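Local coordinates for initiator protein NS1 (Human bocavirus, PDB 4KW3) that probably binds the viral replication origin and nicks one DNA strand there through this N-terminal nuclease domain, initiating rolling-circle replication, at residues E31-A36 with A163-T168; M185-Y190 with L197-V202. All blocks are in the same frame, centred on the assembly; numbering follows the deposited sequence.

Contact 1 of 2, residues E31-A36 with A163-T168; sequences EWLLHA and ADIFHT
A single methyl group, CD1 of Ile165, makes every side-chain contact between residues 31-36 and 163-168. It lies 3.7 Å from CD1 of Leu33, is equally close to CB of the same leucine, and meets CD2 of Leu34 more loosely at 4.3 Å. The isoleucine reaches this far because its chain is stretched: CG1 stands opposite the carbonyl carbon (chi1 -67°) and CD1 continues outward from it (chi2 171°). The backbones stay well apart, with the CA atoms of Leu33 and Ile165 8.5 Å from each other. The contact joins two helices of the N-terminal nuclease domain, 31-38 and 160-177, with the Leu34 side chain about 11 Å from that of His115, a predicted metal ligand. Leu33 also touches Glu161 and Glu162 of helix 160-177, while Tyr24 packs on Ile165 and Phe74 of helix 74-94 on Leu34. On helix 31-38, His35 NE2 donates to Glu31 OE1 at 2.6 Å, the oxygen lying near the imidazole plane and using its anti lone pair; Glu31 also accepts from Ser220 OG and Ser221 N. Since no hydrogen bond or charge pair spans the two segments, their direct contact is wholly apolar and rests on the burial of Leu33, Leu34 and Ile165.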
loop_
_atom_site.group_PDB
_atom_site.type_symbol
_atom_site.label_atom_id
_atom_site.label_comp_id
_atom_site.label_asym_id
_atom_site.label_seq_id
_atom_site.Cartn_x
_atom_site.Cartn_y
_atom_site.Cartn_z
ATOM N N GLU A 31 -4.979 9.618 13.534
ATOM C CA GLU A 31 -4.714 9.558 12.092
ATOM C C GLU A 31 -4.393 10.914 11.439
ATOM O O GLU A 31 -3.641 10.980 10.448
ATOM C CB GLU A 31 -5.864 8.845 11.373
ATOM C CG GLU A 31 -5.633 8.595 9.891
ATOM C CD GLU A 31 -6.910 8.191 9.162
ATOM O OE1 GLU A 31 -7.499 9.072 8.488
ATOM O OE2 GLU A 31 -7.343 7.018 9.293
ATOM N N TRP A 32 -4.959 11.990 11.983
ATOM C CA TRP A 32 -4.713 13.342 11.450
ATOM C C TRP A 32 -3.217 13.702 11.442
ATOM O O TRP A 32 -2.764 14.445 10.576
ATOM C CB TRP A 32 -5.520 14.397 12.211
ATOM C CG TRP A 32 -5.133 14.475 13.638
ATOM C CD1 TRP A 32 -4.115 15.219 14.180
ATOM C CD2 TRP A 32 -5.737 13.762 14.722
ATOM N NE1 TRP A 32 -4.052 15.007 15.535
ATOM C CE2 TRP A 32 -5.035 14.118 15.896
ATOM C CE3 TRP A 32 -6.802 12.858 14.814
ATOM C CZ2 TRP A 32 -5.366 13.601 17.154
ATOM C CZ3 TRP A 32 -7.129 12.346 16.059
ATOM C CH2 TRP A 32 -6.412 12.722 17.215
ATOM N N LEU A 33 -2.454 13.170 12.399
ATOM C CA LEU A 33 -0.994 13.289 12.359
ATOM C C LEU A 33 -0.418 12.725 11.049
ATOM O O LEU A 33 0.476 13.339 10.440
ATOM C CB LEU A 33 -0.363 12.569 13.555
ATOM C CG LEU A 33 -0.784 13.001 14.963
ATOM C CD1 LEU A 33 -0.140 12.093 16.005
ATOM C CD2 LEU A 33 -0.433 14.460 15.217
ATOM N N LEU A 34 -0.941 11.574 10.601
ATOM C CA LEU A 34 -0.444 11.001 9.354
ATOM C C LEU A 34 -0.886 11.836 8.164
ATOM O O LEU A 34 -0.136 11.954 7.187
ATOM C CB LEU A 34 -0.836 9.522 9.157
ATOM C CG LEU A 34 -0.230 8.537 10.156
ATOM C CD1 LEU A 34 -0.551 7.109 9.781
ATOM C CD2 LEU A 34 1.277 8.742 10.322
ATOM N N HIS A 35 -2.080 12.435 8.256
ATOM C CA HIS A 35 -2.569 13.310 7.185
ATOM C C HIS A 35 -1.530 14.390 6.924
ATOM O O HIS A 35 -1.228 14.695 5.770
ATOM C CB HIS A 35 -3.915 13.989 7.526
ATOM C CG HIS A 35 -5.044 13.039 7.777
ATOM N ND1 HIS A 35 -6.188 13.410 8.444
ATOM C CD2 HIS A 35 -5.201 11.733 7.461
ATOM C CE1 HIS A 35 -7.000 12.373 8.535
ATOM N NE2 HIS A 35 -6.423 11.341 7.949
ATOM N N ALA A 36 -0.978 14.949 8.005
ATOM C CA ALA A 36 -0.045 16.057 7.899
ATOM C C ALA A 36 1.356 15.598 7.469
ATOM O O ALA A 36 1.965 16.193 6.564
ATOM C CB ALA A 36 0.017 16.813 9.229
ATOM N N ALA A 163 6.350 14.872 15.790
ATOM C CA ALA A 163 7.776 14.630 15.983
ATOM C C ALA A 163 8.020 13.262 16.641
ATOM O O ALA A 163 9.026 12.601 16.384
ATOM C CB ALA A 163 8.383 15.742 16.805
ATOM N N ASP A 164 7.094 12.847 17.494
ATOM C CA ASP A 164 7.165 11.534 18.116
ATOM C C ASP A 164 7.146 10.402 17.076
ATOM O O ASP A 164 7.969 9.480 17.117
ATOM C CB ASP A 164 6.012 11.373 19.100
ATOM C CG ASP A 164 5.929 9.979 19.668
ATOM O OD1 ASP A 164 6.805 9.616 20.482
ATOM O OD2 ASP A 164 4.978 9.248 19.302
ATOM N N ILE A 165 6.220 10.498 16.127
ATOM C CA ILE A 165 6.124 9.540 15.035
ATOM C C ILE A 165 7.407 9.528 14.208
ATOM O O ILE A 165 7.940 8.466 13.879
ATOM C CB ILE A 165 4.920 9.878 14.126
ATOM C CG1 ILE A 165 3.610 9.670 14.893
ATOM C CG2 ILE A 165 4.952 9.056 12.829
ATOM C CD1 ILE A 165 2.396 10.181 14.171
ATOM N N PHE A 166 7.891 10.723 13.880
ATOM C CA PHE A 166 9.095 10.906 13.074
ATOM C C PHE A 166 10.313 10.232 13.703
ATOM O O PHE A 166 11.130 9.622 13.009
ATOM C CB PHE A 166 9.347 12.400 12.870
ATOM C CG PHE A 166 10.577 12.724 12.065
ATOM C CD1 PHE A 166 10.591 12.557 10.689
ATOM C CD2 PHE A 166 11.713 13.242 12.688
ATOM C CE1 PHE A 166 11.721 12.884 9.955
ATOM C CE2 PHE A 166 12.840 13.559 11.959
ATOM C CZ PHE A 166 12.847 13.387 10.596
ATOM N N HIS A 167 10.429 10.327 15.022
ATOM C CA HIS A 167 11.576 9.730 15.692
ATOM C C HIS A 167 11.382 8.229 15.866
ATOM O O HIS A 167 12.352 7.464 15.848
ATOM C CB HIS A 167 11.874 10.438 17.013
ATOM C CG HIS A 167 12.349 11.848 16.833
ATOM N ND1 HIS A 167 13.494 12.161 16.128
ATOM C CD2 HIS A 167 11.826 13.028 17.241
ATOM C CE1 HIS A 167 13.658 13.473 16.117
ATOM N NE2 HIS A 167 12.659 14.022 16.785
ATOM N N THR A 168 10.121 7.810 15.980
ATOM C CA THR A 168 9.772 6.391 15.954
ATOM C C THR A 168 10.222 5.725 14.633
ATOM O O THR A 168 10.805 4.644 14.628
ATOM C CB THR A 168 8.264 6.200 16.136
ATOM O OG1 THR A 168 7.858 6.716 17.408
ATOM C CG2 THR A 168 7.895 4.733 16.034
#

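Contact 2 of 2, residues M185-Y190 with L197-V202; sequences MQILQY and LHAQTV
Tyr190 and His198 form the antiparallel hydrogen-bonded pair of a beta hairpin, strand 185-191 with strand 197-198, whose turn and first residue of the returning strand, Leu197, probably contribute to recognition of the replication origin. Two backbone hydrogen bonds close the pair: Tyr190 N to His198 O and His198 N to Tyr190 O, both 2.9 Å long and close to straight. Beside them, the CA-H groups of Gln189 and Leu197 lie close to the carbonyl oxygens of His198 and Tyr190, that of Leu197 better directed.

Aromatic contacts occupy the face that carries Tyr190 and His198. CG of Tyr190 sits between its backbone N and carbonyl carbon (chi1 71°), which swings the phenol across the neighbouring strand. There His198 CB rests over one ring face in a CH-pi contact, 3.8 Å from the centroid. The imidazole itself is slid aside, its plane inclined at 27° to the phenol, and the rings barely overlap; its NE2 is hydrogen-bonded to Asp192 OD2 in the turn.

Among apolar contacts, Ile187 CD1 meets Ala199 CB at 3.9 Å and Val202 CG2 approaches Tyr190 CZ. The aliphatic part of the extended Gln189 crosses Leu197 at about a right angle, with its amide beside Leu197 CD1.

Where the strands part, a water sits 2.7 Å from Leu188 O and within hydrogen-bonding distance of Thr201 OG1. Thr201 OG1 is also hydrogen-bonded to Thr17 OG1, linking the segment that follows the hairpin to strand 15-21. The Leu188 side chain is about 5 Å from that of His117, a predicted metal ligand, so the hairpin springs from beside the probable nuclease site. At the edge of the Tyr190 ring, Gln200 O lies in the ring plane, 3.2 Å from CE1.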
loop_
_atom_site.group_PDB
_atom_site.type_symbol
_atom_site.label_atom_id
_atom_site.label_comp_id
_atom_site.label_asym_id
_atom_site.label_seq_id
_atom_site.Cartn_x
_atom_site.Cartn_y
_atom_site.Cartn_z
ATOM N N MET A 185 7.893 -6.112 8.788
ATOM C CA MET A 185 8.185 -6.433 7.399
ATOM C C MET A 185 8.273 -7.952 7.317
ATOM O O MET A 185 9.193 -8.562 7.870
ATOM C CB MET A 185 9.496 -5.773 6.931
ATOM C CG MET A 185 9.679 -5.821 5.427
ATOM S SD MET A 185 8.270 -5.006 4.643
ATOM C CE MET A 185 8.671 -5.165 2.936
ATOM N N GLN A 186 7.302 -8.573 6.659
ATOM C CA GLN A 186 7.283 -10.030 6.604
ATOM C C GLN A 186 7.045 -10.506 5.195
ATOM O O GLN A 186 6.389 -9.814 4.411
ATOM C CB GLN A 186 6.240 -10.605 7.562
ATOM C CG GLN A 186 6.553 -10.274 9.023
ATOM C CD GLN A 186 5.705 -11.048 9.994
ATOM O OE1 GLN A 186 5.665 -12.270 9.942
ATOM N NE2 GLN A 186 5.019 -10.346 10.886
ATOM N N ILE A 187 7.624 -11.657 4.857
ATOM C CA ILE A 187 7.346 -12.281 3.571
ATOM C C ILE A 187 6.192 -13.290 3.754
ATOM O O ILE A 187 6.123 -13.977 4.765
ATOM C CB ILE A 187 8.617 -12.956 3.003
ATOM C CG1 ILE A 187 8.412 -13.419 1.560
ATOM C CG2 ILE A 187 9.105 -14.115 3.876
ATOM C CD1 ILE A 187 9.735 -13.597 0.803
ATOM N N LEU A 188 5.273 -13.367 2.795
ATOM C CA LEU A 188 4.233 -14.393 2.857
ATOM C C LEU A 188 4.731 -15.757 2.414
ATOM O O LEU A 188 5.199 -15.931 1.292
ATOM C CB LEU A 188 3.013 -14.027 2.023
ATOM C CG LEU A 188 2.293 -12.761 2.463
ATOM C CD1 LEU A 188 0.953 -12.693 1.755
ATOM C CD2 LEU A 188 2.163 -12.731 3.982
ATOM N N GLN A 189 4.520 -16.745 3.267
ATOM C CA GLN A 189 4.921 -18.099 2.967
ATOM C C GLN A 189 3.706 -19.021 2.986
ATOM O O GLN A 189 2.685 -18.687 3.575
ATOM C CB GLN A 189 5.972 -18.536 3.986
ATOM C CG GLN A 189 7.262 -17.727 3.846
ATOM C CD GLN A 189 8.407 -18.262 4.689
ATOM O OE1 GLN A 189 9.335 -18.884 4.169
ATOM N NE2 GLN A 189 8.359 -18.007 5.986
ATOM N N TYR A 190 3.806 -20.147 2.284
ATOM C CA TYR A 190 2.784 -21.193 2.326
ATOM C C TYR A 190 3.381 -22.591 2.474
ATOM O O TYR A 190 4.586 -22.776 2.350
ATOM C CB TYR A 190 1.899 -21.147 1.090
ATOM C CG TYR A 190 2.586 -21.605 -0.163
ATOM C CD1 TYR A 190 3.390 -20.741 -0.889
ATOM C CD2 TYR A 190 2.424 -22.907 -0.628
ATOM C CE1 TYR A 190 4.018 -21.159 -2.052
ATOM C CE2 TYR A 190 3.048 -23.335 -1.792
ATOM C CZ TYR A 190 3.846 -22.455 -2.500
ATOM O OH TYR A 190 4.475 -22.865 -3.658
ATOM N N LEU A 197 7.772 -25.498 3.565
ATOM C CA LEU A 197 7.579 -24.054 3.348
ATOM C C LEU A 197 8.107 -23.518 2.030
ATOM O O LEU A 197 9.176 -23.895 1.567
ATOM C CB LEU A 197 8.249 -23.207 4.421
ATOM C CG LEU A 197 7.400 -22.715 5.570
ATOM C CD1 LEU A 197 8.201 -21.668 6.315
ATOM C CD2 LEU A 197 6.136 -22.126 4.993
ATOM N N HIS A 198 7.322 -22.637 1.430
ATOM C CA HIS A 198 7.710 -21.932 0.214
ATOM C C HIS A 198 7.430 -20.442 0.347
ATOM O O HIS A 198 6.391 -20.050 0.874
ATOM C CB HIS A 198 6.954 -22.514 -0.965
ATOM C CG HIS A 198 7.119 -23.992 -1.088
ATOM N ND1 HIS A 198 8.149 -24.567 -1.800
ATOM C CD2 HIS A 198 6.419 -25.012 -0.537
ATOM C CE1 HIS A 198 8.057 -25.881 -1.708
ATOM N NE2 HIS A 198 7.020 -26.176 -0.944
ATOM N N ALA A 199 8.345 -19.608 -0.132
ATOM C CA ALA A 199 8.198 -18.165 0.020
ATOM C C ALA A 199 7.848 -17.569 -1.316
ATOM O O ALA A 199 7.470 -16.411 -1.405
ATOM C CB ALA A 199 9.460 -17.522 0.570
ATOM N N GLN A 200 7.987 -18.364 -2.364
ATOM C CA GLN A 200 7.699 -17.889 -3.705
ATOM C C GLN A 200 6.201 -17.852 -3.938
ATOM O O GLN A 200 5.491 -18.816 -3.659
ATOM C CB GLN A 200 8.373 -18.790 -4.740
ATOM C CG GLN A 200 8.333 -18.283 -6.157
ATOM C CD GLN A 200 9.425 -18.901 -7.032
ATOM O OE1 GLN A 200 10.399 -19.481 -6.525
ATOM N NE2 GLN A 200 9.268 -18.781 -8.349
ATOM N N THR A 201 5.737 -16.729 -4.465
ATOM C CA THR A 201 4.361 -16.574 -4.894
ATOM C C THR A 201 4.230 -17.173 -6.303
ATOM O O THR A 201 4.625 -16.563 -7.305
ATOM C CB THR A 201 3.943 -15.075 -4.883
ATOM O OG1 THR A 201 4.125 -14.544 -3.567
ATOM C CG2 THR A 201 2.478 -14.889 -5.301
ATOM N N VAL A 202 3.691 -18.386 -6.365
ATOM C CA VAL A 202 3.590 -19.113 -7.627
ATOM C C VAL A 202 2.809 -18.345 -8.685
ATOM O O VAL A 202 3.225 -18.260 -9.838
ATOM C CB VAL A 202 2.894 -20.452 -7.442
ATOM C CG1 VAL A 202 2.999 -21.231 -8.729
ATOM C CG2 VAL A 202 3.523 -21.229 -6.290
HETATM O O HOH W 1 5.886 -14.606 -0.983
#

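From the N terminus, the chain leaves strand 15-21 and enters helix 31-38, the first partner of contact 1. That contact closes a long loop of 126 residues, which takes in the helices 43-49 to 134-149 and the antiparallel strands 101-109 and 114-122. Helix 160-177 then leads into strand 185-191, where contact 2 opens; it closes after only six intervening residues. The two loops follow in series, neither nesting nor crossing, with centres about 31 Å apart and nearest atoms about 13 Å apart. Contact 1 joins helix 31-38 to helix 160-177, whereas contact 2 pairs the two strands of a hairpin whose first strand, 185-191, also pairs antiparallel with strand 15-21.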